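Local coordinates for protein ICChI, a glycosylated chitinase (Ipomoea carnea, PDB 6IDN) that hydrolyses chitin, probably at its beta-1,4 links as other family 18 glycoside hydrolases do, and also has lysozyme activity, at residues Tyr6-Gly14 with Ile43-Asn51; Cys57-Lys68 with Ser111-Asp120. All blocks are in the same frame, centred on the assembly; numbering follows the deposited sequence. Where two conformers were deposited one is given.

Contact 1 (Tyr6-Gly14 with Ile43-Asn51); sequences YWGQDGGEG and ILNLTKHCN. With NAG (2-acetamido-2-deoxy-beta-D-glucopyranose), chain B.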
loop_
_atom_site.group_PDB
_atom_site.type_symbol
_atom_site.label_atom_id
_atom_site.label_comp_id
_atom_site.label_asym_id
_atom_site.label_seq_id
_atom_site.Cartn_x
_atom_site.Cartn_y
_atom_site.Cartn_z
ATOM N N TYR A 6 2.591 -6.211 -1.358
ATOM C CA TYR A 6 3.346 -5.804 -0.179
ATOM C C TYR A 6 4.594 -6.661 0.002
ATOM O O TYR A 6 4.553 -7.889 -0.122
ATOM C CB TYR A 6 2.475 -5.893 1.076
ATOM C CG TYR A 6 1.526 -4.727 1.200
ATOM C CD1 TYR A 6 0.304 -4.736 0.540
ATOM C CD2 TYR A 6 1.846 -3.619 1.976
ATOM C CE1 TYR A 6 -0.556 -3.667 0.626
ATOM C CE2 TYR A 6 0.978 -2.541 2.082
ATOM C CZ TYR A 6 -0.223 -2.580 1.399
ATOM O OH TYR A 6 -1.091 -1.516 1.474
ATOM N N TRP A 7 5.692 -5.994 0.333
ATOM C CA TRP A 7 6.955 -6.657 0.610
ATOM C C TRP A 7 7.558 -6.034 1.859
ATOM O O TRP A 7 7.360 -4.848 2.133
ATOM C CB TRP A 7 7.916 -6.531 -0.582
ATOM C CG TRP A 7 9.305 -7.081 -0.368
ATOM C CD1 TRP A 7 9.755 -8.305 -0.745
ATOM C CD2 TRP A 7 10.430 -6.408 0.236
ATOM N NE1 TRP A 7 11.091 -8.453 -0.409
ATOM C CE2 TRP A 7 11.520 -7.299 0.195
ATOM C CE3 TRP A 7 10.614 -5.144 0.806
ATOM C CZ2 TRP A 7 12.767 -6.967 0.706
ATOM C CZ3 TRP A 7 11.853 -4.817 1.315
ATOM C CH2 TRP A 7 12.913 -5.722 1.260
ATOM N N GLY A 8 8.266 -6.854 2.630
ATOM C CA GLY A 8 8.994 -6.350 3.778
ATOM C C GLY A 8 8.764 -7.106 5.069
ATOM O O GLY A 8 9.604 -7.058 5.970
ATOM N N GLN A 9 7.637 -7.812 5.184
ATOM C CA GLN A 9 7.209 -8.329 6.474
ATOM C C GLN A 9 7.477 -9.821 6.654
ATOM O O GLN A 9 6.957 -10.423 7.603
ATOM C CB GLN A 9 5.729 -8.011 6.694
ATOM C CG GLN A 9 5.467 -6.538 7.007
ATOM C CD GLN A 9 6.222 -6.090 8.235
ATOM O OE1 GLN A 9 5.951 -6.561 9.344
ATOM N NE2 GLN A 9 7.208 -5.201 8.049
ATOM N N ASP A 10 8.307 -10.424 5.803
ATOM C CA ASP A 10 8.824 -11.763 6.072
ATOM C C ASP A 10 10.165 -11.922 5.368
ATOM O O ASP A 10 10.231 -11.879 4.136
ATOM C CB ASP A 10 7.834 -12.847 5.626
ATOM C CG ASP A 10 8.141 -14.195 6.248
ATOM O OD1 ASP A 10 9.279 -14.689 6.073
ATOM O OD2 ASP A 10 7.247 -14.764 6.914
ATOM N N GLY A 11 11.233 -12.100 6.153
ATOM C CA GLY A 11 12.582 -12.149 5.607
ATOM C C GLY A 11 12.820 -13.267 4.611
ATOM O O GLY A 11 13.772 -13.194 3.826
ATOM N N GLY A 12 11.978 -14.296 4.616
ATOM C CA GLY A 12 12.081 -15.379 3.661
ATOM C C GLY A 12 11.290 -15.217 2.381
ATOM O O GLY A 12 11.269 -16.141 1.560
ATOM N N GLU A 13 10.641 -14.072 2.169
ATOM C CA GLU A 13 9.829 -13.893 0.971
ATOM C C GLU A 13 10.651 -13.567 -0.266
ATOM O O GLU A 13 10.072 -13.364 -1.337
ATOM C CB GLU A 13 8.783 -12.799 1.194
ATOM C CG GLU A 13 9.346 -11.384 1.203
ATOM C CD GLU A 13 8.459 -10.440 1.971
ATOM O OE1 GLU A 13 7.224 -10.622 1.912
ATOM O OE2 GLU A 13 8.985 -9.518 2.637
ATOM N N GLY A 14 11.974 -13.545 -0.158
ATOM C CA GLY A 14 12.814 -13.167 -1.272
ATOM C C GLY A 14 13.238 -11.708 -1.193
ATOM O O GLY A 14 12.638 -10.888 -0.493
ATOM N N ILE A 43 10.176 4.728 13.161
ATOM C CA ILE A 43 10.791 3.408 13.168
ATOM C C ILE A 43 10.314 2.657 11.937
ATOM O O ILE A 43 9.103 2.536 11.705
ATOM C CB ILE A 43 10.448 2.630 14.450
ATOM C CG1 ILE A 43 11.057 3.328 15.668
ATOM C CG2 ILE A 43 10.958 1.206 14.354
ATOM C CD1 ILE A 43 10.697 2.668 16.968
ATOM N N LEU A 44 11.257 2.145 11.156
ATOM C CA LEU A 44 10.947 1.328 9.993
ATOM C C LEU A 44 11.244 -0.130 10.312
ATOM O O LEU A 44 12.304 -0.448 10.853
ATOM C CB LEU A 44 11.753 1.786 8.778
ATOM C CG LEU A 44 11.605 0.992 7.481
ATOM C CD1 LEU A 44 10.221 1.205 6.867
ATOM C CD2 LEU A 44 12.722 1.365 6.510
ATOM N N ASN A 45 10.301 -1.009 9.974
ATOM C CA ASN A 45 10.377 -2.435 10.277
ATOM C C ASN A 45 10.355 -3.187 8.957
ATOM O O ASN A 45 9.338 -3.180 8.256
ATOM C CB ASN A 45 9.203 -2.843 11.166
ATOM C CG ASN A 45 9.258 -4.289 11.610
ATOM O OD1 ASN A 45 9.527 -5.204 10.824
ATOM N ND2 ASN A 45 9.000 -4.503 12.890
ATOM N N LEU A 46 11.466 -3.826 8.610
ATOM C CA LEU A 46 11.524 -4.708 7.450
ATOM C C LEU A 46 11.791 -6.137 7.902
ATOM O O LEU A 46 12.479 -6.905 7.226
ATOM C CB LEU A 46 12.576 -4.234 6.449
ATOM C CG LEU A 46 12.357 -2.823 5.891
ATOM C CD1 LEU A 46 13.410 -2.435 4.859
ATOM C CD2 LEU A 46 10.940 -2.688 5.306
ATOM N N THR A 47 11.200 -6.494 9.048
ATOM C CA THR A 47 11.400 -7.749 9.768
ATOM C C THR A 47 12.842 -8.227 9.637
ATOM O O THR A 47 13.766 -7.492 10.007
ATOM C CB THR A 47 10.389 -8.817 9.315
ATOM O OG1 THR A 47 10.521 -9.089 7.914
ATOM C CG2 THR A 47 8.972 -8.331 9.594
ATOM N N LYS A 48 13.063 -9.437 9.129
ATOM C CA LYS A 48 14.416 -9.984 9.115
ATOM C C LYS A 48 15.159 -9.723 7.810
ATOM O O LYS A 48 16.226 -10.300 7.597
ATOM C CB LYS A 48 14.396 -11.490 9.405
ATOM C CG LYS A 48 13.371 -11.948 10.444
ATOM C CD LYS A 48 13.468 -11.217 11.784
ATOM C CE LYS A 48 12.295 -11.627 12.688
ATOM N NZ LYS A 48 12.445 -11.177 14.112
ATOM N N HIS A 49 14.630 -8.870 6.934
ATOM C CA HIS A 49 15.365 -8.507 5.726
ATOM C C HIS A 49 16.651 -7.769 6.071
ATOM O O HIS A 49 17.737 -8.135 5.609
ATOM C CB HIS A 49 14.494 -7.639 4.819
ATOM C CG HIS A 49 13.447 -8.405 4.073
ATOM N ND1 HIS A 49 13.754 -9.292 3.067
ATOM C CD2 HIS A 49 12.094 -8.387 4.160
ATOM C CE1 HIS A 49 12.639 -9.806 2.580
ATOM N NE2 HIS A 49 11.617 -9.272 3.225
ATOM N N CYS A 50 16.541 -6.726 6.885
ATOM C CA CYS A 50 17.661 -5.888 7.301
ATOM C C CYS A 50 17.157 -4.972 8.406
ATOM O O CYS A 50 15.950 -4.747 8.546
ATOM C CB CYS A 50 18.234 -5.067 6.136
ATOM S SG CYS A 50 17.037 -3.955 5.334
ATOM N N ASN A 51 18.101 -4.448 9.188
ATOM C CA ASN A 51 17.790 -3.557 10.296
ATOM C C ASN A 51 17.972 -2.116 9.845
ATOM O O ASN A 51 19.116 -1.687 9.630
ATOM C CB ASN A 51 18.695 -3.857 11.492
ATOM C CG ASN A 51 18.299 -3.084 12.746
ATOM O OD1 ASN A 51 17.484 -2.162 12.701
ATOM N ND2 ASN A 51 18.879 -3.465 13.874
HETATM C C1 NAG B . 8.985 -5.819 13.445
HETATM C C2 NAG B . 9.468 -5.803 14.886
HETATM C C3 NAG B . 9.327 -7.194 15.509
HETATM C C4 NAG B . 7.894 -7.689 15.349
HETATM C C5 NAG B . 7.495 -7.637 13.876
HETATM C C6 NAG B . 6.060 -8.033 13.624
HETATM C C7 NAG B . 11.185 -4.207 15.626
HETATM C C8 NAG B . 12.646 -3.869 15.615
HETATM N N2 NAG B . 10.839 -5.324 14.976
HETATM O O3 NAG B . 9.654 -7.125 16.892
HETATM O O4 NAG B . 7.766 -9.023 15.830
HETATM O O5 NAG B . 7.639 -6.295 13.396
HETATM O O6 NAG B . 5.166 -7.146 14.283
HETATM O O7 NAG B . 10.357 -3.501 16.199
#

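Contact 2 (Cys57-Lys68 with Ser111-Asp120); sequences CKFLSSEISYCK and SRPLGDESLD. With CA (calcium ion), chain F.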
loop_
_atom_site.group_PDB
_atom_site.type_symbol
_atom_site.label_atom_id
_atom_site.label_comp_id
_atom_site.label_asym_id
_atom_site.label_seq_id
_atom_site.Cartn_x
_atom_site.Cartn_y
_atom_site.Cartn_z
ATOM N N CYS A 57 20.299 -1.194 5.900
ATOM C CA CYS A 57 19.348 -1.316 4.804
ATOM C C CYS A 57 19.682 -0.415 3.625
ATOM O O CYS A 57 18.916 -0.376 2.661
ATOM C CB CYS A 57 17.925 -1.002 5.280
ATOM S SG CYS A 57 17.170 -2.209 6.391
ATOM N N LYS A 58 20.798 0.310 3.672
ATOM C CA LYS A 58 21.100 1.241 2.593
ATOM C C LYS A 58 21.346 0.528 1.270
ATOM O O LYS A 58 21.164 1.135 0.209
ATOM C CB LYS A 58 22.301 2.107 2.974
ATOM C CG LYS A 58 21.966 3.195 3.987
ATOM C CD LYS A 58 22.999 4.310 3.957
ATOM C CE LYS A 58 22.973 5.104 5.239
ATOM N NZ LYS A 58 21.780 5.979 5.283
ATOM N N PHE A 59 21.723 -0.751 1.310
ATOM C CA PHE A 59 21.891 -1.529 0.089
ATOM C C PHE A 59 20.621 -1.581 -0.749
ATOM O O PHE A 59 20.693 -1.856 -1.953
ATOM C CB PHE A 59 22.336 -2.959 0.430
ATOM C CG PHE A 59 21.222 -3.834 0.955
ATOM C CD1 PHE A 59 20.921 -3.856 2.307
ATOM C CD2 PHE A 59 20.481 -4.633 0.096
ATOM C CE1 PHE A 59 19.898 -4.650 2.790
ATOM C CE2 PHE A 59 19.450 -5.423 0.572
ATOM C CZ PHE A 59 19.160 -5.435 1.922
ATOM N N LEU A 60 19.458 -1.349 -0.141
ATOM C CA LEU A 60 18.209 -1.488 -0.884
ATOM C C LEU A 60 18.097 -0.466 -2.006
ATOM O O LEU A 60 17.358 -0.697 -2.969
ATOM C CB LEU A 60 17.017 -1.363 0.066
ATOM C CG LEU A 60 16.653 -2.656 0.802
ATOM C CD1 LEU A 60 15.547 -2.389 1.815
ATOM C CD2 LEU A 60 16.231 -3.748 -0.184
ATOM N N SER A 61 18.818 0.651 -1.892
ATOM C CA SER A 61 18.838 1.671 -2.935
ATOM C C SER A 61 19.051 1.057 -4.316
ATOM O O SER A 61 18.334 1.376 -5.271
ATOM C CB SER A 61 19.941 2.685 -2.619
ATOM O OG SER A 61 19.688 3.939 -3.215
ATOM N N SER A 62 20.043 0.174 -4.443
ATOM C CA SER A 62 20.345 -0.399 -5.748
ATOM C C SER A 62 19.202 -1.271 -6.253
ATOM O O SER A 62 18.936 -1.313 -7.460
ATOM C CB SER A 62 21.642 -1.209 -5.681
ATOM O OG SER A 62 22.768 -0.359 -5.497
ATOM N N GLU A 63 18.515 -1.971 -5.347
ATOM C CA GLU A 63 17.407 -2.825 -5.761
ATOM C C GLU A 63 16.167 -1.995 -6.084
ATOM O O GLU A 63 15.434 -2.312 -7.030
ATOM C CB GLU A 63 17.117 -3.866 -4.675
ATOM C CG GLU A 63 18.365 -4.678 -4.304
ATOM C CD GLU A 63 18.094 -5.919 -3.467
ATOM O OE1 GLU A 63 16.937 -6.377 -3.411
ATOM O OE2 GLU A 63 19.063 -6.450 -2.877
ATOM N N ILE A 64 15.929 -0.926 -5.321
ATOM C CA ILE A 64 14.857 0.012 -5.657
ATOM C C ILE A 64 15.116 0.613 -7.034
ATOM O O ILE A 64 14.230 0.653 -7.896
ATOM C CB ILE A 64 14.743 1.103 -4.575
ATOM C CG1 ILE A 64 14.331 0.498 -3.225
ATOM C CG2 ILE A 64 13.742 2.193 -4.987
ATOM C CD1 ILE A 64 14.603 1.421 -2.034
ATOM N N SER A 65 16.344 1.081 -7.266
ATOM C CA SER A 65 16.671 1.640 -8.571
ATOM C C SER A 65 16.433 0.621 -9.677
ATOM O O SER A 65 15.928 0.965 -10.753
ATOM C CB SER A 65 18.122 2.114 -8.585
ATOM O OG SER A 65 18.375 2.901 -9.733
ATOM N N TYR A 66 16.799 -0.634 -9.432
ATOM C CA TYR A 66 16.607 -1.672 -10.440
ATOM C C TYR A 66 15.122 -1.911 -10.695
ATOM O O TYR A 66 14.690 -2.002 -11.850
ATOM C CB TYR A 66 17.299 -2.958 -10.000
ATOM C CG TYR A 66 16.974 -4.140 -10.879
ATOM C CD1 TYR A 66 17.608 -4.315 -12.107
ATOM C CD2 TYR A 66 16.030 -5.079 -10.485
ATOM C CE1 TYR A 66 17.303 -5.402 -12.915
ATOM C CE2 TYR A 66 15.724 -6.170 -11.283
ATOM C CZ TYR A 66 16.366 -6.324 -12.497
ATOM O OH TYR A 66 16.053 -7.404 -13.299
ATOM N N CYS A 67 14.326 -2.006 -9.628
ATOM C CA CYS A 67 12.880 -2.144 -9.795
ATOM C C CYS A 67 12.318 -0.997 -10.620
ATOM O O CYS A 67 11.527 -1.209 -11.543
ATOM C CB CYS A 67 12.194 -2.193 -8.433
ATOM S SG CYS A 67 12.514 -3.662 -7.487
ATOM N N LYS A 68 12.721 0.233 -10.299
ATOM C CA LYS A 68 12.205 1.381 -11.036
ATOM C C LYS A 68 12.649 1.364 -12.495
ATOM O O LYS A 68 11.888 1.785 -13.376
ATOM C CB LYS A 68 12.625 2.676 -10.332
ATOM C CG LYS A 68 11.994 2.827 -8.941
ATOM C CD LYS A 68 12.675 3.919 -8.127
ATOM C CE LYS A 68 12.574 5.271 -8.831
ATOM N NZ LYS A 68 13.201 6.357 -8.027
ATOM N N SER A 111 20.631 10.876 7.324
ATOM C CA SER A 111 20.860 9.473 6.978
ATOM C C SER A 111 19.555 8.893 6.454
ATOM O O SER A 111 18.586 8.769 7.213
ATOM C CB SER A 111 21.371 8.693 8.182
ATOM O OG SER A 111 21.480 7.315 7.870
ATOM N N ARG A 112 19.525 8.548 5.167
ATOM C CA ARG A 112 18.329 7.961 4.570
ATOM C C ARG A 112 18.337 6.454 4.792
ATOM O O ARG A 112 19.319 5.792 4.423
ATOM C CB ARG A 112 18.258 8.280 3.089
ATOM C CG ARG A 112 18.029 9.775 2.785
ATOM C CD ARG A 112 18.121 10.086 1.302
ATOM N NE ARG A 112 17.267 9.205 0.509
ATOM C CZ ARG A 112 16.031 9.509 0.121
ATOM N NH1 ARG A 112 15.477 10.686 0.448
ATOM N NH2 ARG A 112 15.345 8.630 -0.600
ATOM N N PRO A 113 17.295 5.881 5.408
ATOM C CA PRO A 113 17.355 4.467 5.814
ATOM C C PRO A 113 17.570 3.491 4.673
ATOM O O PRO A 113 18.200 2.451 4.889
ATOM C CB PRO A 113 15.995 4.245 6.487
ATOM C CG PRO A 113 15.602 5.599 6.990
ATOM C CD PRO A 113 16.100 6.559 5.931
ATOM N N LEU A 114 17.054 3.773 3.476
ATOM C CA LEU A 114 17.182 2.861 2.346
ATOM C C LEU A 114 18.127 3.395 1.273
ATOM O O LEU A 114 18.042 2.976 0.113
ATOM C CB LEU A 114 15.806 2.575 1.736
ATOM C CG LEU A 114 14.708 2.169 2.720
ATOM C CD1 LEU A 114 13.379 1.950 1.989
ATOM C CD2 LEU A 114 15.104 0.909 3.487
ATOM N N GLY A 115 19.021 4.319 1.631
ATOM C CA GLY A 115 19.970 4.843 0.668
ATOM C C GLY A 115 19.416 5.990 -0.153
ATOM O O GLY A 115 18.346 6.539 0.115
ATOM N N ASP A 116 20.157 6.336 -1.211
ATOM C CA ASP A 116 19.890 7.576 -1.933
ATOM C C ASP A 116 18.717 7.502 -2.904
ATOM O O ASP A 116 18.143 8.550 -3.224
ATOM C CB ASP A 116 21.138 8.012 -2.695
ATOM C CG ASP A 116 21.780 9.251 -2.099
ATOM O OD1 ASP A 116 21.380 9.675 -0.989
ATOM O OD2 ASP A 116 22.710 9.784 -2.732
ATOM N N GLU A 117 18.347 6.320 -3.393
ATOM C CA GLU A 117 17.295 6.248 -4.406
ATOM C C GLU A 117 15.939 6.668 -3.836
ATOM O O GLU A 117 15.508 6.160 -2.794
ATOM C CB GLU A 117 17.213 4.834 -4.982
ATOM C CG GLU A 117 16.291 4.721 -6.182
ATOM C CD GLU A 117 16.862 5.380 -7.430
ATOM O OE1 GLU A 117 18.096 5.527 -7.530
ATOM O OE2 GLU A 117 16.073 5.762 -8.316
ATOM N N SER A 118 15.250 7.569 -4.543
ATOM C CA SER A 118 13.938 8.036 -4.105
ATOM C C SER A 118 12.861 6.986 -4.342
ATOM O O SER A 118 12.804 6.349 -5.394
ATOM C CB SER A 118 13.529 9.312 -4.852
ATOM O OG SER A 118 12.255 9.797 -4.384
ATOM N N LEU A 119 12.001 6.798 -3.351
ATOM C CA LEU A 119 10.795 6.029 -3.612
ATOM C C LEU A 119 9.783 6.891 -4.369
ATOM O O LEU A 119 9.920 8.118 -4.488
ATOM C CB LEU A 119 10.182 5.513 -2.304
ATOM C CG LEU A 119 11.051 4.539 -1.493
ATOM C CD1 LEU A 119 10.291 3.915 -0.322
ATOM C CD2 LEU A 119 11.596 3.467 -2.379
ATOM N N ASP A 120 8.743 6.233 -4.876
ATOM C CA ASP A 120 7.760 6.897 -5.723
ATOM C C ASP A 120 6.589 7.502 -4.965
ATOM O O ASP A 120 5.880 8.333 -5.534
ATOM C CB ASP A 120 7.236 5.918 -6.767
ATOM C CG ASP A 120 8.276 5.599 -7.817
ATOM O OD1 ASP A 120 8.725 6.520 -8.539
ATOM O OD2 ASP A 120 8.670 4.429 -7.911
HETATM CA CA CA F . 20.383 12.089 -1.833
HETATM O O HOH W 1 19.579 1.473 6.873
#

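Contact 1 (Tyr6-Gly14 with Ile43-Asn51)
His49 slides its imidazole between Trp7 and Gly11 and has the largest share of the contact. Trp7 CZ2 lies over the centre of one face, 3.4 Å from His49 CE1, with the two ring planes inclined at 31°, an oblique aromatic pair. Over the opposite face Gly11 CA makes a CH-pi contact, 3.8 Å from the ring centroid; glycine suits the place because a beta carbon would collide with Lys48 CB.

Two hydrogen bonds meet on Glu13 OE2. His49 NE2 donates an almost straight one (2.7 Å, 168°), using the anti lone pair with ring and carboxylate nearly coplanar. Gly8 N reaches the same oxygen from above the carboxylate plane at 2.8 Å. Separately, Trp7 NE1 donates to Gly14 O at 2.9 Å and thereby fixes the indole that covers the histidine. With an alanine in place of His49, Glu13 OE2 would probably lose one of its two strong donors and a gap would open between Trp7 and Gly11.

Farther along, Thr47 OG1 lies 3.0 Å from Gly8 O, while its CG2 methyl rests against Gln9 OE1; the Gln9 amide nitrogen is held by Gly31 O of strand 27-36. With CG anti to the backbone N (chi1 -176°), the Asn45 amide is directed so that OD1 reaches back to accept from Thr47 N at 2.8 Å, an Asx turn, while ND2 carries the N-acetylglucosamine.

The buried Glu13 carboxylate would probably favour the protonated form of His49, though its charge is not seen. Their bond ties the loop after strand 2-7 to the glycan-bearing loop.

Contact 2 (Cys57-Lys68 with Ser111-Asp120)
Ile64 lays its CG2 methyl against the CG methylene of Glu117 at 3.8 Å, the two chains running past each other in opposite directions, and its CD1 approaches Leu114 CB at 4.1 Å. Leu60 and Leu114 lie side by side, CD1 to CD2 at 3.7 Å, so Leu60 and Ile64 give the helix an apolar strip against Leu114.

Polar side chains flank them. Ser61 turns OG anti to its own N (chi1 -156°), where it accepts from Glu117 N at 2.7 Å. One turn on, Ser65 OG makes a weak bond to Glu117 OE1. The other carboxylate oxygen, OE2, forms a salt bridge with Lys68 NZ at 2.9 Å, met on its anti side; the same ammonium also donates to Ser118 O at 2.7 Å, for which a long, flexible lysine is well suited. At the far end Lys58 NZ grips Arg112 O (2.6 Å) from above the carbonyl plane and Ser111 OG as well, while Gly115 N meets that carbonyl from the opposite face. Glycine suits position 115 twice over: a beta carbon would strike Ser61 CB and Lys58 O, and at these backbone angles it would also press on the carbonyl oxygen of Leu114. Next to it, Asp116 OD1 binds the calcium ion at 2.7 Å, together with Gln108.

Helix 60-69 is thus fastened to the loop between helix 90-103 and strand 121-126. Asp120 OD2 accepts from Val74 N of strand 73-80, and helix 16-21 meets Ile64 through Leu16.

In the fold
The two contacts follow one another along the chain, their centres about 14 Å apart, and are joined covalently: the disulfide between Cys50 SG and Cys57 SG (2.0 Å) links the glycan-bearing loop of contact 1 to the start of contact 2. Beside it, Leu46 CD1 packs on Leu60 CD1 at 3.7 Å, so an apolar contact backs up the covalent link. In the TIM barrel, contact 1 involves a loop leaving parallel strand 2-7, whereas contact 2 sets a helix against the loop leading into strand 121-126. Asp120 and Asp123, the latter hydrogen-bonded to Tyr6 OH, belong to a sequence matching the family 18 DxxDxDxE motif, whose last glutamate is the general acid in the family, so the active site probably lies near Tyr6 and Asp123.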